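PDB 6QWT: genome polyprotein from Chicken sicinivirus JSY, which probably copies the viral RNA genome through the RNA-dependent RNA polymerase that forms this C-terminal part of the polyprotein. Local coordinates for residues R17-V22 with K34-L39; C81-L86 with A254-L259; T155-E160 with A170-I175. All coordinates share one frame; numbering follows the deposited sequence.

How the interactions relate
Interactions 1 and 3 touch, their centres about 10 Å apart, and probably belong to one part of the fingers, as in relatives; interaction 2 lies across the chain's centre, its own centre about 43 and 36 Å from theirs. No contact is wholly core: each mixes buried and exposed residues. Asp159 joins the neighbouring pair through its carboxylate to Ser19 OG, Glu160 through its backbone O to Ala37 N. Interaction 1 lays an irregular run beside the end of strand 34-36 and the loop after it, by apolar packing and a single arginine-carbonyl bond. Interaction 3 combines antiparallel pairing with a salt bridge, whereas interaction 2 uses a short parallel bridge at a helix end, backed by aliphatics.

Interaction 1. Residues R17-V22 with K34-L39; sequences RRSKLV and KEPAVL
Arg17 faces Leu39 with their CA atoms 5.0 Å apart, and Leu21 faces Pro36, as 17-21 and 36-39 run in nearly opposite directions (169°). The contact lays the N-terminal run between strands 2-5 and 22-23 along the end of strand 34-36, which pairs with strand 161-163. No ladder of backbone hydrogen bonds forms, and one long side chain makes the polar link. A bend at the second torsion of Arg17 (chi2 -65°) turns the guanidinium back to Leu39, and NH2 meets its carbonyl O at 3.2 Å. That oxygen lies in the guanidinium plane, and the nitrogen approaches it nearly end-on to the C=O bond. The same NH2 forms a salt bridge with Asp51, a task suited to an arginine with several N-H groups.

Leu39 packs between the two backbones: its CD1 lies 3.6 Å from Ser19 CA, its CB against the Arg17 carbonyl. Ser19 sets its hydroxyl anti to the backbone N (chi1 176°), where OG accepts from Leu21 N at 3.0 Å in an ST turn and also hydrogen-bonds Asp159. Further on, Leu21 CB meets Pro36 CG at 3.8 Å, the rigid ring offering a compact apolar surface that also touches Leu161 and Trp411. The serine hydroxyl closes the ST turn within a largely apolar contact, while the charged group at one end is shared between a carbonyl and a carboxylate, which probably limits its movement.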
loop_
_atom_site.group_PDB
_atom_site.type_symbol
_atom_site.label_atom_id
_atom_site.label_comp_id
_atom_site.label_asym_id
_atom_site.label_seq_id
_atom_site.Cartn_x
_atom_site.Cartn_y
_atom_site.Cartn_z
ATOM N N ARG A 17 15.047 4.193 -17.264
ATOM C CA ARG A 17 15.895 3.008 -17.213
ATOM C C ARG A 17 17.136 3.199 -16.353
ATOM O O ARG A 17 17.930 2.264 -16.218
ATOM C CB ARG A 17 16.310 2.590 -18.630
ATOM C CG ARG A 17 15.143 2.268 -19.556
ATOM C CD ARG A 17 14.378 1.040 -19.082
ATOM N NE ARG A 17 13.270 0.703 -19.974
ATOM C CZ ARG A 17 12.606 -0.448 -19.931
ATOM N NH1 ARG A 17 11.611 -0.679 -20.776
ATOM N NH2 ARG A 17 12.943 -1.373 -19.043
ATOM N N ARG A 18 17.328 4.381 -15.774
ATOM C CA ARG A 18 18.434 4.646 -14.868
ATOM C C ARG A 18 17.890 4.935 -13.474
ATOM O O ARG A 18 16.905 5.664 -13.320
ATOM C CB ARG A 18 19.282 5.825 -15.360
ATOM C CG ARG A 18 20.505 6.106 -14.505
ATOM C CD ARG A 18 21.207 7.370 -14.963
ATOM N NE ARG A 18 21.316 7.430 -16.417
ATOM C CZ ARG A 18 22.340 6.941 -17.108
ATOM N NH1 ARG A 18 22.357 7.038 -18.429
ATOM N NH2 ARG A 18 23.349 6.354 -16.479
ATOM N N SER A 19 18.536 4.357 -12.465
ATOM C CA SER A 19 18.101 4.528 -11.087
ATOM C C SER A 19 18.549 5.877 -10.543
ATOM O O SER A 19 19.643 6.357 -10.853
ATOM C CB SER A 19 18.652 3.403 -10.210
ATOM O OG SER A 19 18.323 3.607 -8.844
ATOM N N LYS A 20 17.686 6.490 -9.732
ATOM C CA LYS A 20 18.039 7.700 -9.000
ATOM C C LYS A 20 18.795 7.406 -7.711
ATOM O O LYS A 20 19.262 8.346 -7.058
ATOM C CB LYS A 20 16.779 8.510 -8.678
ATOM C CG LYS A 20 15.864 8.733 -9.868
ATOM C CD LYS A 20 15.748 10.208 -10.214
ATOM C CE LYS A 20 14.553 10.467 -11.121
ATOM N NZ LYS A 20 13.260 10.155 -10.446
ATOM N N LEU A 21 18.923 6.135 -7.337
ATOM C CA LEU A 21 19.602 5.764 -6.103
ATOM C C LEU A 21 21.098 5.662 -6.358
ATOM O O LEU A 21 21.540 4.872 -7.201
ATOM C CB LEU A 21 19.053 4.442 -5.571
ATOM C CG LEU A 21 17.657 4.481 -4.948
ATOM C CD1 LEU A 21 17.081 3.077 -4.815
ATOM C CD2 LEU A 21 17.702 5.177 -3.598
ATOM N N VAL A 22 21.879 6.465 -5.637
ATOM C CA VAL A 22 23.331 6.450 -5.736
ATOM C C VAL A 22 23.905 6.227 -4.344
ATOM O O VAL A 22 23.250 6.467 -3.327
ATOM C CB VAL A 22 23.885 7.749 -6.357
ATOM C CG1 VAL A 22 23.312 7.952 -7.760
ATOM C CG2 VAL A 22 23.558 8.940 -5.478
ATOM N N LYS A 34 21.390 -5.215 0.021
ATOM C CA LYS A 34 20.373 -4.651 -0.852
ATOM C C LYS A 34 21.032 -3.711 -1.849
ATOM O O LYS A 34 22.047 -3.077 -1.549
ATOM C CB LYS A 34 19.302 -3.886 -0.064
ATOM C CG LYS A 34 18.245 -4.759 0.593
ATOM C CD LYS A 34 17.506 -3.980 1.672
ATOM C CE LYS A 34 16.055 -4.409 1.786
ATOM N NZ LYS A 34 15.329 -3.589 2.797
ATOM N N GLU A 35 20.437 -3.623 -3.032
ATOM C CA GLU A 35 20.908 -2.767 -4.109
ATOM C C GLU A 35 19.698 -2.244 -4.868
ATOM O O GLU A 35 18.603 -2.805 -4.760
ATOM C CB GLU A 35 21.847 -3.524 -5.059
ATOM C CG GLU A 35 23.223 -3.813 -4.480
ATOM C CD GLU A 35 24.096 -4.613 -5.429
ATOM O OE1 GLU A 35 23.762 -4.682 -6.630
ATOM O OE2 GLU A 35 25.113 -5.175 -4.973
ATOM N N PRO A 36 19.859 -1.159 -5.630
ATOM C CA PRO A 36 18.739 -0.660 -6.439
ATOM C C PRO A 36 18.241 -1.714 -7.417
ATOM O O PRO A 36 19.025 -2.460 -8.006
ATOM C CB PRO A 36 19.339 0.546 -7.170
ATOM C CG PRO A 36 20.449 1.003 -6.278
ATOM C CD PRO A 36 21.020 -0.253 -5.683
ATOM N N ALA A 37 16.919 -1.770 -7.579
ATOM C CA ALA A 37 16.302 -2.759 -8.451
ATOM C C ALA A 37 16.783 -2.597 -9.888
ATOM O O ALA A 37 17.162 -1.505 -10.325
ATOM C CB ALA A 37 14.778 -2.639 -8.408
ATOM N N VAL A 38 16.760 -3.705 -10.625
ATOM C CA VAL A 38 17.112 -3.691 -12.039
ATOM C C VAL A 38 16.066 -2.886 -12.801
ATOM O O VAL A 38 14.872 -3.205 -12.778
ATOM C CB VAL A 38 17.225 -5.120 -12.586
ATOM C CG1 VAL A 38 17.417 -5.101 -14.099
ATOM C CG2 VAL A 38 18.361 -5.858 -11.907
ATOM N N LEU A 39 16.505 -1.831 -13.483
ATOM C CA LEU A 39 15.607 -1.061 -14.330
ATOM C C LEU A 39 15.883 -1.226 -15.816
ATOM O O LEU A 39 14.964 -1.042 -16.620
ATOM C CB LEU A 39 15.670 0.432 -13.966
ATOM C CG LEU A 39 15.374 0.784 -12.501
ATOM C CD1 LEU A 39 15.502 2.279 -12.266
ATOM C CD2 LEU A 39 13.992 0.293 -12.073
#

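Interaction 2. Residues C81-L86 with A254-L259; sequences CNFPPL and AKIIQL
Leu86 is held through both its backbone N and its carbonyl O. The carbonyl O receives Gln258 N at 2.7 Å in a nearly straight bond (168°), and the N donates to Ile256 O at 3.1 Å. Because both bonds straddle Ile257, Leu86 and Ile257 form a parallel beta bridge. Ile256 O takes a second donor, Gln258 NE2, at 3.1 Å. The two nitrogens arrive from opposite faces of the carbonyl plane, so the oxygen that ends the helix is gripped from both sides. Gln258 manages this by folding back at its second torsion (chi2 -64°); a glutamine is long enough to return to a carbonyl two residues earlier, and its CG passes close beside Leu86 O on the way.

Aliphatic packing flanks these bonds. The side chains of Leu86 and Ile256 run alongside each other in the same sense, with Leu86 CD1 3.7 Å from Ile256 CG2. The branched isoleucine serves two neighbours: CG2 also sits 3.6 Å from Pro84 O, while CD1 reaches Phe83 CB at 4.1 Å. Pro84 and Pro85 bring no N-H of their own and favour the extended path that leads the chain to Leu86.

Outside the pair, the Phe83 ring stacks on Tyr204 and, with Leu86, packs on Leu193 of helix 191-198. Ile256 rests on Phe78 of helix 70-81, and Ile257 on Val268 of helix 267-276. The short sheet of 86-87 and 257-258 therefore ties the end of helix 243-256, which follows the motif A strand 230-235 of the palm, to the chain leaving helix 70-81.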
loop_
_atom_site.group_PDB
_atom_site.type_symbol
_atom_site.label_atom_id
_atom_site.label_comp_id
_atom_site.label_asym_id
_atom_site.label_seq_id
_atom_site.Cartn_x
_atom_site.Cartn_y
_atom_site.Cartn_z
ATOM N N CYS A 81 -18.685 -4.310 9.429
ATOM C CA CYS A 81 -18.392 -2.902 9.166
ATOM C C CYS A 81 -19.522 -2.003 9.655
ATOM O O CYS A 81 -19.280 -0.990 10.321
ATOM C CB CYS A 81 -18.146 -2.684 7.672
ATOM S SG CYS A 81 -16.531 -3.238 7.069
ATOM N N ASN A 82 -20.768 -2.367 9.335
ATOM C CA ASN A 82 -21.954 -1.624 9.764
ATOM C C ASN A 82 -21.858 -0.151 9.358
ATOM O O ASN A 82 -22.086 0.756 10.160
ATOM C CB ASN A 82 -22.176 -1.774 11.273
ATOM C CG ASN A 82 -23.577 -1.361 11.708
ATOM O OD1 ASN A 82 -24.552 -1.557 10.982
ATOM N ND2 ASN A 82 -23.676 -0.787 12.900
ATOM N N PHE A 83 -21.506 0.076 8.096
ATOM C CA PHE A 83 -21.411 1.433 7.575
ATOM C C PHE A 83 -22.784 2.097 7.592
ATOM O O PHE A 83 -23.769 1.483 7.161
ATOM C CB PHE A 83 -20.868 1.428 6.144
ATOM C CG PHE A 83 -19.386 1.216 6.046
ATOM C CD1 PHE A 83 -18.874 0.135 5.343
ATOM C CD2 PHE A 83 -18.501 2.106 6.635
ATOM C CE1 PHE A 83 -17.508 -0.064 5.242
ATOM C CE2 PHE A 83 -17.134 1.912 6.534
ATOM C CZ PHE A 83 -16.638 0.825 5.838
ATOM N N PRO A 84 -22.895 3.333 8.067
ATOM C CA PRO A 84 -24.114 4.107 7.841
ATOM C C PRO A 84 -24.140 4.613 6.412
ATOM O O PRO A 84 -23.175 4.397 5.662
ATOM C CB PRO A 84 -23.982 5.261 8.846
ATOM C CG PRO A 84 -22.513 5.475 8.940
ATOM C CD PRO A 84 -21.883 4.103 8.813
ATOM N N PRO A 85 -25.219 5.264 5.981
ATOM C CA PRO A 85 -25.196 5.895 4.654
ATOM C C PRO A 85 -24.028 6.865 4.533
ATOM O O PRO A 85 -23.811 7.714 5.402
ATOM C CB PRO A 85 -26.548 6.612 4.577
ATOM C CG PRO A 85 -27.435 5.820 5.484
ATOM C CD PRO A 85 -26.556 5.327 6.602
ATOM N N LEU A 86 -23.252 6.707 3.465
ATOM C CA LEU A 86 -22.110 7.562 3.187
ATOM C C LEU A 86 -22.421 8.466 2.001
ATOM O O LEU A 86 -23.299 8.177 1.184
ATOM C CB LEU A 86 -20.851 6.734 2.904
ATOM C CG LEU A 86 -20.363 5.823 4.030
ATOM C CD1 LEU A 86 -19.254 4.915 3.524
ATOM C CD2 LEU A 86 -19.890 6.634 5.226
ATOM N N ALA A 254 -22.329 0.489 -3.776
ATOM C CA ALA A 254 -23.356 1.201 -4.533
ATOM C C ALA A 254 -24.579 1.484 -3.670
ATOM O O ALA A 254 -25.213 2.537 -3.808
ATOM C CB ALA A 254 -23.756 0.396 -5.770
ATOM N N LYS A 255 -24.924 0.556 -2.776
ATOM C CA LYS A 255 -26.074 0.737 -1.900
ATOM C C LYS A 255 -25.773 1.651 -0.721
ATOM O O LYS A 255 -26.702 2.238 -0.154
ATOM C CB LYS A 255 -26.567 -0.624 -1.400
ATOM C CG LYS A 255 -27.086 -1.526 -2.518
ATOM C CD LYS A 255 -27.631 -2.843 -1.988
ATOM C CE LYS A 255 -26.504 -3.817 -1.705
ATOM N NZ LYS A 255 -26.981 -5.061 -1.039
ATOM N N ILE A 256 -24.501 1.798 -0.359
ATOM C CA ILE A 256 -24.107 2.596 0.797
ATOM C C ILE A 256 -23.876 4.057 0.426
ATOM O O ILE A 256 -24.294 4.962 1.152
ATOM C CB ILE A 256 -22.851 1.973 1.439
ATOM C CG1 ILE A 256 -23.185 0.617 2.065
ATOM C CG2 ILE A 256 -22.240 2.910 2.468
ATOM C CD1 ILE A 256 -21.962 -0.172 2.475
ATOM N N ILE A 257 -23.214 4.314 -0.700
ATOM C CA ILE A 257 -22.805 5.668 -1.062
ATOM C C ILE A 257 -23.974 6.386 -1.726
ATOM O O ILE A 257 -24.513 5.919 -2.735
ATOM C CB ILE A 257 -21.574 5.646 -1.981
ATOM C CG1 ILE A 257 -20.350 5.141 -1.212
ATOM C CG2 ILE A 257 -21.310 7.030 -2.563
ATOM C CD1 ILE A 257 -19.195 4.739 -2.096
ATOM N N GLN A 258 -24.359 7.530 -1.161
ATOM C CA GLN A 258 -25.458 8.334 -1.685
ATOM C C GLN A 258 -24.909 9.343 -2.686
ATOM O O GLN A 258 -24.045 10.159 -2.342
ATOM C CB GLN A 258 -26.194 9.046 -0.551
ATOM C CG GLN A 258 -26.552 8.143 0.619
ATOM C CD GLN A 258 -27.526 7.049 0.226
ATOM O OE1 GLN A 258 -28.579 7.321 -0.349
ATOM N NE2 GLN A 258 -27.177 5.804 0.533
ATOM N N LEU A 259 -25.413 9.293 -3.916
ATOM C CA LEU A 259 -24.862 10.107 -4.994
ATOM C C LEU A 259 -25.639 11.414 -5.140
ATOM O O LEU A 259 -26.859 11.436 -4.952
ATOM C CB LEU A 259 -24.894 9.343 -6.312
ATOM C CG LEU A 259 -23.986 8.113 -6.386
ATOM C CD1 LEU A 259 -24.114 7.421 -7.733
ATOM C CD2 LEU A 259 -22.538 8.493 -6.115
#

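Interaction 3. Residues T155-E160 with A170-I175; sequences TFLKDE and AKTRLI
Phe156 and Ile175 form an antiparallel hydrogen-bonded pair, each N donating to the other's O at 2.9 Å, and Leu157 with Leu174 follows as a non-hydrogen-bonded pair. Past the strand end, Lys158 N donates to Arg173 O at 2.8 Å. Ile175 turns CG2 over the chain, 3.7 Å from Lys158 CA and near Phe156 CB, a beta-branched residue well suited to a strand. Leu174 CD2 meets Thr155 CG2 at 3.8 Å and also touches Leu157 CD2.

The sequence and these strands mark motif F of the picornaviral polymerase fingers, whose basic residues, in relatives, line the channel for incoming nucleotides. Here Arg173 bends at its third torsion (chi3 -76°) and grips Glu160 side-on. NE donates to OE1 at 3.0 Å and NH2 to OE2 at 2.8 Å, the latter on the syn lone pair, with the two flat groups only 7° apart. The two bonds keep the guanidinium nearly coplanar with the carboxylate and fix its rotation. Lys158 runs alongside, its CD over one guanidinium face. A water donates to Glu160 OE1 and Lys158 O and accepts from Arg173 N.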
loop_
_atom_site.group_PDB
_atom_site.type_symbol
_atom_site.label_atom_id
_atom_site.label_comp_id
_atom_site.label_asym_id
_atom_site.label_seq_id
_atom_site.Cartn_x
_atom_site.Cartn_y
_atom_site.Cartn_z
ATOM N N THR A 155 2.424 2.974 -16.204
ATOM C CA THR A 155 3.136 1.868 -15.571
ATOM C C THR A 155 4.641 2.071 -15.704
ATOM O O THR A 155 5.140 2.341 -16.801
ATOM C CB THR A 155 2.734 0.529 -16.196
ATOM O OG1 THR A 155 1.315 0.359 -16.093
ATOM C CG2 THR A 155 3.436 -0.624 -15.493
ATOM N N PHE A 156 5.356 1.930 -14.591
ATOM C CA PHE A 156 6.805 2.040 -14.565
ATOM C C PHE A 156 7.392 0.907 -13.736
ATOM O O PHE A 156 6.697 0.248 -12.958
ATOM C CB PHE A 156 7.266 3.388 -13.982
ATOM C CG PHE A 156 6.788 4.584 -14.757
ATOM C CD1 PHE A 156 7.268 4.836 -16.033
ATOM C CD2 PHE A 156 5.868 5.463 -14.206
ATOM C CE1 PHE A 156 6.834 5.938 -16.748
ATOM C CE2 PHE A 156 5.429 6.566 -14.916
ATOM C CZ PHE A 156 5.913 6.804 -16.188
ATOM N N LEU A 157 8.689 0.682 -13.919
ATOM C CA LEU A 157 9.445 -0.171 -13.014
ATOM C C LEU A 157 9.785 0.620 -11.757
ATOM O O LEU A 157 10.269 1.757 -11.833
ATOM C CB LEU A 157 10.714 -0.673 -13.700
ATOM C CG LEU A 157 10.487 -1.425 -15.011
ATOM C CD1 LEU A 157 11.807 -1.750 -15.695
ATOM C CD2 LEU A 157 9.681 -2.690 -14.759
ATOM N N LYS A 158 9.510 0.031 -10.600
ATOM C CA LYS A 158 9.657 0.755 -9.342
ATOM C C LYS A 158 11.129 0.847 -8.969
ATOM O O LYS A 158 11.779 -0.169 -8.702
ATOM C CB LYS A 158 8.855 0.088 -8.229
ATOM C CG LYS A 158 8.814 0.928 -6.957
ATOM C CD LYS A 158 7.990 0.300 -5.839
ATOM C CE LYS A 158 7.223 1.389 -5.091
ATOM N NZ LYS A 158 5.805 0.985 -4.893
ATOM N N ASP A 159 11.646 2.070 -8.934
ATOM C CA ASP A 159 13.028 2.351 -8.562
ATOM C C ASP A 159 13.138 2.319 -7.042
ATOM O O ASP A 159 12.680 3.242 -6.361
ATOM C CB ASP A 159 13.428 3.707 -9.130
ATOM C CG ASP A 159 14.907 4.023 -8.950
ATOM O OD1 ASP A 159 15.291 5.157 -9.309
ATOM O OD2 ASP A 159 15.682 3.165 -8.459
ATOM N N GLU A 160 13.733 1.253 -6.505
ATOM C CA GLU A 160 13.777 1.051 -5.062
ATOM C C GLU A 160 14.870 0.045 -4.727
ATOM O O GLU A 160 15.323 -0.713 -5.586
ATOM C CB GLU A 160 12.431 0.556 -4.520
ATOM C CG GLU A 160 12.221 -0.945 -4.717
ATOM C CD GLU A 160 10.787 -1.385 -4.489
ATOM O OE1 GLU A 160 10.311 -2.267 -5.237
ATOM O OE2 GLU A 160 10.141 -0.854 -3.561
ATOM N N ALA A 170 16.281 -10.128 -11.464
ATOM C CA ALA A 170 15.555 -9.046 -12.139
ATOM C C ALA A 170 14.103 -8.950 -11.675
ATOM O O ALA A 170 13.228 -8.509 -12.426
ATOM C CB ALA A 170 15.622 -9.185 -13.664
ATOM N N LYS A 171 13.837 -9.348 -10.429
ATOM C CA LYS A 171 12.490 -9.285 -9.856
ATOM C C LYS A 171 12.267 -7.891 -9.281
ATOM O O LYS A 171 12.418 -7.644 -8.084
ATOM C CB LYS A 171 12.304 -10.355 -8.788
ATOM C CG LYS A 171 12.248 -11.780 -9.292
ATOM C CD LYS A 171 12.148 -12.733 -8.114
ATOM C CE LYS A 171 12.182 -14.187 -8.547
ATOM N NZ LYS A 171 12.149 -15.098 -7.366
ATOM N N THR A 172 11.892 -6.965 -10.153
ATOM C CA THR A 172 11.589 -5.602 -9.748
ATOM C C THR A 172 10.097 -5.345 -9.908
ATOM O O THR A 172 9.475 -5.814 -10.867
ATOM C CB THR A 172 12.406 -4.597 -10.559
ATOM O OG1 THR A 172 11.716 -4.274 -11.771
ATOM C CG2 THR A 172 13.754 -5.200 -10.891
ATOM N N ARG A 173 9.527 -4.617 -8.954
ATOM C CA ARG A 173 8.090 -4.418 -8.905
ATOM C C ARG A 173 7.666 -3.313 -9.868
ATOM O O ARG A 173 8.485 -2.567 -10.415
ATOM C CB ARG A 173 7.640 -4.088 -7.481
ATOM C CG ARG A 173 8.071 -5.114 -6.443
ATOM C CD ARG A 173 7.337 -4.913 -5.129
ATOM N NE ARG A 173 7.870 -3.782 -4.376
ATOM C CZ ARG A 173 7.173 -3.087 -3.484
ATOM N NH1 ARG A 173 5.913 -3.409 -3.233
ATOM N NH2 ARG A 173 7.737 -2.069 -2.843
ATOM N N LEU A 174 6.358 -3.221 -10.077
ATOM C CA LEU A 174 5.766 -2.181 -10.901
ATOM C C LEU A 174 5.141 -1.114 -10.014
ATOM O O LEU A 174 4.614 -1.416 -8.938
ATOM C CB LEU A 174 4.708 -2.762 -11.838
ATOM C CG LEU A 174 5.195 -3.807 -12.838
ATOM C CD1 LEU A 174 4.025 -4.642 -13.330
ATOM C CD2 LEU A 174 5.907 -3.135 -13.999
ATOM N N ILE A 175 5.218 0.135 -10.460
ATOM C CA ILE A 175 4.519 1.245 -9.826
ATOM C C ILE A 175 3.639 1.892 -10.884
ATOM O O ILE A 175 4.114 2.231 -11.975
ATOM C CB ILE A 175 5.494 2.258 -9.192
ATOM C CG1 ILE A 175 4.742 3.490 -8.681
ATOM C CG2 ILE A 175 6.598 2.649 -10.164
ATOM C CD1 ILE A 175 5.618 4.471 -7.924
HETATM O O HOH W 1 11.220 -2.668 -7.626
#